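Local coordinates for protein AlyGC (Glaciecola chathamensis, PDB 5GKD) that probably cleaves alginate by beta-elimination, as a polysaccharide lyase of family 6 with a calcium ion bound in its N-terminal parallel beta-helix, at residues A[533-547]-A[560-572]. Residues are numbered along the deposited sequence; the frame is centred on the assembly and turned at random.
Sequences RTTRLPMQRNYRLAI and SYHFFDAGNRSFA
F563 meets I547 at the start of a contact between successive coils of a parallel beta-helix of the kind known from pectate lyase-like proteins; parallel bridges R533–D565 and Y543–A572 mark the register. The chain turns a corner at F563, whose ring receives I547 CD1 at its edge, 3.7 Å from F563 CZ, inside the coil. F564 follows, with CG anti to the backbone N (chi1 -177°), which carries its ring inward to meet L545 CD2 obliquely and Y543 OH at the edge, the hydroxyl lying near the ring plane, 3.0 Å from F564 CZ. D565 sits beside R533, CB to CB 4.1 Å, yet their charged ends part: D565 OD1 pairs with K594 and R591, while R533 NH1 forms a salt bridge with E504 and its NE a hydrogen bond to T501 OG1. Water 1 donates to both D565 O and T534 O, bridging the coils where the strands diverge.

At G567 the backbone N donates to T534 OG1 (2.8 Å), and that hydroxyl in turn donates to T535 O, so its rotation is fixed by two bonds. G567 opens a type II turn to S570, whose OG donates to a lone pair of G567 O. Waters 3 and 4 tie M539 to R569 O and N568 O. F571 runs alongside N542, amide and ring planes 49° apart, while its carbonyl accepts from Y543 N in the carbonyl plane. Replacing Y543 by an alanine would probably open a gap between F564 and A572 and leave water 6, which donates to S570 OG, without the phenol hydroxyl beside it. At A572 the methyl CB lies over one face of the Y543 ring, a CH-pi contact 3.8 Å from the centroid and 26° off the normal.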
loop_
_atom_site.group_PDB
_atom_site.type_symbol
_atom_site.label_atom_id
_atom_site.label_comp_id
_atom_site.label_asym_id
_atom_site.label_seq_id
_atom_site.Cartn_x
_atom_site.Cartn_y
_atom_site.Cartn_z
ATOM N N ARG A 533 5.951 -2.172 13.096
ATOM C CA ARG A 533 5.389 -2.401 11.772
ATOM C C ARG A 533 6.513 -2.368 10.757
ATOM O O ARG A 533 7.613 -1.891 11.042
ATOM C CB ARG A 533 4.313 -1.354 11.416
ATOM C CG ARG A 533 4.814 0.094 11.286
ATOM C CD ARG A 533 3.733 1.053 10.743
ATOM N NE ARG A 533 4.140 2.448 10.889
ATOM C CZ ARG A 533 4.993 3.075 10.078
ATOM N NH1 ARG A 533 5.516 2.438 9.032
ATOM N NH2 ARG A 533 5.318 4.341 10.292
ATOM N N THR A 534 6.227 -2.899 9.570
ATOM C CA THR A 534 7.075 -2.623 8.429
ATOM C C THR A 534 6.805 -1.211 7.932
ATOM O O THR A 534 5.805 -0.587 8.279
ATOM C CB THR A 534 6.834 -3.620 7.284
ATOM O OG1 THR A 534 5.532 -3.417 6.726
ATOM C CG2 THR A 534 6.964 -5.050 7.767
ATOM N N THR A 535 7.697 -0.719 7.076
ATOM C CA THR A 535 7.352 0.428 6.248
ATOM C C THR A 535 6.043 0.167 5.510
ATOM O O THR A 535 5.672 -0.979 5.242
ATOM C CB THR A 535 8.460 0.735 5.236
ATOM O OG1 THR A 535 8.074 1.832 4.403
ATOM C CG2 THR A 535 8.743 -0.466 4.358
ATOM N N ARG A 536 5.336 1.241 5.187
ATOM C CA ARG A 536 4.141 1.128 4.375
ATOM C C ARG A 536 4.433 1.301 2.890
ATOM O O ARG A 536 3.533 1.119 2.061
ATOM C CB ARG A 536 3.096 2.130 4.854
ATOM C CG ARG A 536 2.718 1.927 6.329
ATOM C CD ARG A 536 1.581 2.825 6.710
ATOM N NE ARG A 536 1.136 2.663 8.086
ATOM C CZ ARG A 536 1.428 3.516 9.063
ATOM N NH1 ARG A 536 2.190 4.564 8.817
ATOM N NH2 ARG A 536 0.963 3.314 10.285
ATOM N N LEU A 537 5.653 1.638 2.544
ATOM C CA LEU A 537 6.073 1.537 1.161
ATOM C C LEU A 537 6.245 0.060 0.831
ATOM O O LEU A 537 6.811 -0.676 1.647
ATOM C CB LEU A 537 7.368 2.304 0.933
ATOM C CG LEU A 537 7.230 3.828 0.816
ATOM C CD1 LEU A 537 6.809 4.491 2.124
ATOM C CD2 LEU A 537 8.535 4.447 0.318
ATOM N N PRO A 538 5.713 -0.427 -0.294
ATOM C CA PRO A 538 5.910 -1.835 -0.656
ATOM C C PRO A 538 7.392 -2.160 -0.622
ATOM O O PRO A 538 8.220 -1.422 -1.163
ATOM C CB PRO A 538 5.341 -1.931 -2.079
ATOM C CG PRO A 538 4.475 -0.753 -2.251
ATOM C CD PRO A 538 5.062 0.332 -1.372
ATOM N N MET A 539 7.729 -3.237 0.067
ATOM C CA MET A 539 9.126 -3.570 0.295
ATOM C C MET A 539 9.700 -4.381 -0.857
ATOM O O MET A 539 8.983 -5.031 -1.615
ATOM C CB MET A 539 9.295 -4.340 1.602
ATOM C CG MET A 539 8.810 -3.587 2.822
ATOM S SD MET A 539 9.007 -4.510 4.352
ATOM C CE MET A 539 10.778 -4.580 4.495
ATOM N N GLN A 540 11.023 -4.341 -0.964
ATOM C CA GLN A 540 11.781 -5.055 -1.980
ATOM C C GLN A 540 12.277 -6.404 -1.498
ATOM O O GLN A 540 12.658 -7.239 -2.315
ATOM C CB GLN A 540 12.984 -4.200 -2.407
ATOM C CG GLN A 540 13.755 -4.732 -3.596
ATOM C CD GLN A 540 15.124 -4.106 -3.737
ATOM O OE1 GLN A 540 15.933 -4.157 -2.811
ATOM N NE2 GLN A 540 15.403 -3.522 -4.904
ATOM N N ARG A 541 12.223 -6.646 -0.199
ATOM C CA ARG A 541 13.053 -7.629 0.471
ATOM C C ARG A 541 12.245 -8.207 1.626
ATOM O O ARG A 541 11.373 -7.527 2.172
ATOM C CB ARG A 541 14.311 -6.904 0.959
ATOM C CG ARG A 541 15.476 -7.692 1.370
ATOM C CD ARG A 541 16.603 -6.728 1.563
ATOM N NE ARG A 541 17.100 -6.259 0.274
ATOM C CZ ARG A 541 18.303 -6.554 -0.204
ATOM N NH1 ARG A 541 19.135 -7.297 0.511
ATOM N NH2 ARG A 541 18.686 -6.097 -1.386
ATOM N N ASN A 542 12.527 -9.452 1.995
ATOM C CA ASN A 542 11.903 -10.030 3.185
ATOM C C ASN A 542 12.558 -9.467 4.458
ATOM O O ASN A 542 13.568 -8.770 4.407
ATOM C CB ASN A 542 12.012 -11.561 3.176
ATOM C CG ASN A 542 11.395 -12.196 1.933
ATOM O OD1 ASN A 542 10.543 -11.606 1.277
ATOM N ND2 ASN A 542 11.818 -13.409 1.618
ATOM N N TYR A 543 11.988 -9.792 5.618
ATOM C CA TYR A 543 12.563 -9.348 6.885
ATOM C C TYR A 543 12.407 -10.446 7.929
ATOM O O TYR A 543 11.614 -11.370 7.771
ATOM C CB TYR A 543 11.923 -8.028 7.386
ATOM C CG TYR A 543 10.482 -8.187 7.781
ATOM C CD1 TYR A 543 9.472 -8.178 6.824
ATOM C CD2 TYR A 543 10.131 -8.384 9.097
ATOM C CE1 TYR A 543 8.157 -8.349 7.181
ATOM C CE2 TYR A 543 8.808 -8.542 9.465
ATOM C CZ TYR A 543 7.828 -8.532 8.505
ATOM O OH TYR A 543 6.524 -8.713 8.883
ATOM N N ARG A 544 13.172 -10.317 9.014
ATOM C CA ARG A 544 13.134 -11.209 10.162
ATOM C C ARG A 544 12.822 -10.410 11.424
ATOM O O ARG A 544 13.347 -9.311 11.619
ATOM C CB ARG A 544 14.477 -11.947 10.334
ATOM C CG ARG A 544 14.819 -12.925 9.228
ATOM C CD ARG A 544 16.287 -13.316 9.235
ATOM N NE ARG A 544 17.132 -12.290 8.630
ATOM C CZ ARG A 544 18.392 -12.060 8.987
ATOM N NH1 ARG A 544 18.948 -12.782 9.951
ATOM N NH2 ARG A 544 19.084 -11.101 8.399
ATOM N N LEU A 545 11.985 -10.973 12.295
ATOM C CA LEU A 545 11.634 -10.339 13.562
ATOM C C LEU A 545 11.677 -11.386 14.671
ATOM O O LEU A 545 10.957 -12.386 14.605
ATOM C CB LEU A 545 10.247 -9.681 13.473
ATOM C CG LEU A 545 9.649 -9.108 14.762
ATOM C CD1 LEU A 545 10.564 -8.068 15.363
ATOM C CD2 LEU A 545 8.268 -8.530 14.504
ATOM N N ALA A 546 12.523 -11.160 15.679
ATOM C CA ALA A 546 12.648 -12.027 16.849
ATOM C C ALA A 546 12.401 -11.209 18.108
ATOM O O ALA A 546 12.936 -10.106 18.250
ATOM C CB ALA A 546 14.031 -12.684 16.922
ATOM N N ILE A 547 11.588 -11.748 19.013
ATOM C CA ILE A 547 11.187 -11.070 20.240
ATOM C C ILE A 547 11.360 -12.050 21.392
ATOM O O ILE A 547 10.708 -13.100 21.416
ATOM C CB ILE A 547 9.738 -10.568 20.159
ATOM C CG1 ILE A 547 9.619 -9.515 19.059
ATOM C CG2 ILE A 547 9.275 -10.001 21.492
ATOM C CD1 ILE A 547 8.231 -9.085 18.805
ATOM N N SER A 560 -7.872 0.340 18.612
ATOM C CA SER A 560 -7.127 -0.159 17.455
ATOM C C SER A 560 -5.636 0.154 17.564
ATOM O O SER A 560 -4.996 0.549 16.594
ATOM C CB SER A 560 -7.694 0.399 16.143
ATOM O OG SER A 560 -9.051 0.048 15.985
ATOM N N TYR A 561 -5.074 -0.034 18.748
ATOM C CA TYR A 561 -3.642 0.127 18.966
ATOM C C TYR A 561 -3.024 -1.254 18.816
ATOM O O TYR A 561 -3.067 -2.064 19.742
ATOM C CB TYR A 561 -3.365 0.720 20.341
ATOM C CG TYR A 561 -1.973 1.268 20.552
ATOM C CD1 TYR A 561 -0.895 0.833 19.790
ATOM C CD2 TYR A 561 -1.742 2.241 21.516
ATOM C CE1 TYR A 561 0.370 1.345 19.994
ATOM C CE2 TYR A 561 -0.487 2.762 21.715
ATOM C CZ TYR A 561 0.561 2.313 20.964
ATOM O OH TYR A 561 1.811 2.838 21.177
ATOM N N HIS A 562 -2.438 -1.511 17.649
ATOM C CA HIS A 562 -1.895 -2.819 17.319
ATOM C C HIS A 562 -0.452 -2.946 17.770
ATOM O O HIS A 562 0.300 -1.969 17.818
ATOM C CB HIS A 562 -1.978 -3.063 15.818
ATOM C CG HIS A 562 -3.307 -2.708 15.239
ATOM N ND1 HIS A 562 -4.461 -3.387 15.565
ATOM C CD2 HIS A 562 -3.671 -1.739 14.370
ATOM C CE1 HIS A 562 -5.479 -2.848 14.920
ATOM N NE2 HIS A 562 -5.027 -1.847 14.189
ATOM N N PHE A 563 -0.061 -4.175 18.089
ATOM C CA PHE A 563 1.343 -4.403 18.403
ATOM C C PHE A 563 2.194 -4.487 17.129
ATOM O O PHE A 563 3.240 -3.832 17.035
ATOM C CB PHE A 563 1.503 -5.672 19.241
ATOM C CG PHE A 563 2.926 -6.047 19.476
ATOM C CD1 PHE A 563 3.691 -5.366 20.410
ATOM C CD2 PHE A 563 3.516 -7.056 18.744
ATOM C CE1 PHE A 563 5.014 -5.696 20.612
ATOM C CE2 PHE A 563 4.828 -7.396 18.945
ATOM C CZ PHE A 563 5.583 -6.711 19.879
ATOM N N PHE A 564 1.781 -5.307 16.150
ATOM C CA PHE A 564 2.541 -5.454 14.911
ATOM C C PHE A 564 1.609 -5.406 13.711
ATOM O O PHE A 564 0.661 -6.191 13.629
ATOM C CB PHE A 564 3.361 -6.754 14.863
ATOM C CG PHE A 564 4.204 -6.873 13.616
ATOM C CD1 PHE A 564 5.446 -6.270 13.544
ATOM C CD2 PHE A 564 3.727 -7.540 12.496
ATOM C CE1 PHE A 564 6.208 -6.345 12.389
ATOM C CE2 PHE A 564 4.482 -7.625 11.336
ATOM C CZ PHE A 564 5.730 -7.027 11.289
ATOM N N ASP A 565 1.922 -4.534 12.753
ATOM C CA ASP A 565 1.100 -4.316 11.566
ATOM C C ASP A 565 1.967 -4.511 10.326
ATOM O O ASP A 565 2.841 -3.691 10.044
ATOM C CB ASP A 565 0.482 -2.914 11.592
ATOM C CG ASP A 565 -0.617 -2.731 10.539
ATOM O OD1 ASP A 565 -1.315 -3.706 10.210
ATOM O OD2 ASP A 565 -0.789 -1.606 10.045
ATOM N N ALA A 566 1.729 -5.593 9.592
ATOM C CA ALA A 566 2.483 -5.879 8.380
ATOM C C ALA A 566 2.009 -4.991 7.235
ATOM O O ALA A 566 0.809 -4.839 7.018
ATOM C CB ALA A 566 2.336 -7.355 7.991
ATOM N N GLY A 567 2.957 -4.414 6.500
ATOM C CA GLY A 567 2.609 -3.676 5.304
ATOM C C GLY A 567 2.093 -4.582 4.204
ATOM O O GLY A 567 2.418 -5.770 4.134
ATOM N N ASN A 568 1.254 -4.015 3.344
ATOM C CA ASN A 568 0.795 -4.746 2.168
ATOM C C ASN A 568 1.983 -5.257 1.355
ATOM O O ASN A 568 2.954 -4.537 1.125
ATOM C CB ASN A 568 -0.105 -3.852 1.311
ATOM C CG ASN A 568 -1.520 -3.739 1.875
ATOM O OD1 ASN A 568 -2.394 -4.534 1.536
ATOM N ND2 ASN A 568 -1.746 -2.757 2.732
ATOM N N ARG A 569 1.913 -6.523 0.955
ATOM C CA ARG A 569 2.942 -7.178 0.155
ATOM C C ARG A 569 4.271 -7.303 0.897
ATOM O O ARG A 569 5.307 -7.457 0.267
ATOM C CB ARG A 569 3.150 -6.462 -1.190
ATOM C CG ARG A 569 1.890 -6.359 -2.061
ATOM C CD ARG A 569 1.309 -7.745 -2.332
ATOM N NE ARG A 569 0.550 -7.817 -3.568
ATOM C CZ ARG A 569 -0.673 -8.323 -3.685
ATOM N NH1 ARG A 569 -1.297 -8.824 -2.627
ATOM N NH2 ARG A 569 -1.260 -8.346 -4.878
ATOM N N SER A 570 4.275 -7.219 2.226
ATOM C CA SER A 570 5.481 -7.454 3.005
ATOM C C SER A 570 5.592 -8.940 3.327
ATOM O O SER A 570 4.606 -9.675 3.290
ATOM C CB SER A 570 5.480 -6.625 4.297
ATOM O OG SER A 570 4.486 -7.071 5.215
ATOM N N PHE A 571 6.808 -9.386 3.641
ATOM C CA PHE A 571 7.013 -10.814 3.884
ATOM C C PHE A 571 8.085 -11.032 4.943
ATOM O O PHE A 571 9.244 -10.652 4.751
ATOM C CB PHE A 571 7.374 -11.560 2.595
ATOM C CG PHE A 571 7.362 -13.069 2.757
ATOM C CD1 PHE A 571 6.186 -13.789 2.587
ATOM C CD2 PHE A 571 8.520 -13.760 3.118
ATOM C CE1 PHE A 571 6.169 -15.165 2.763
ATOM C CE2 PHE A 571 8.502 -15.130 3.282
ATOM C CZ PHE A 571 7.331 -15.835 3.105
ATOM N N ALA A 572 7.692 -11.646 6.059
ATOM C CA ALA A 572 8.625 -12.052 7.101
ATOM C C ALA A 572 9.101 -13.483 6.860
ATOM O O ALA A 572 8.300 -14.421 6.892
ATOM C CB ALA A 572 7.975 -11.939 8.480
HETATM O O HOH W 1 2.983 -1.581 8.075
HETATM O O HOH W 2 0.571 -0.286 8.102
HETATM O O HOH W 3 6.322 -5.628 -1.672
HETATM O O HOH W 4 5.800 -4.305 1.594
HETATM O O HOH W 5 9.076 -7.502 3.320
HETATM O O HOH W 6 4.805 -9.311 6.774
#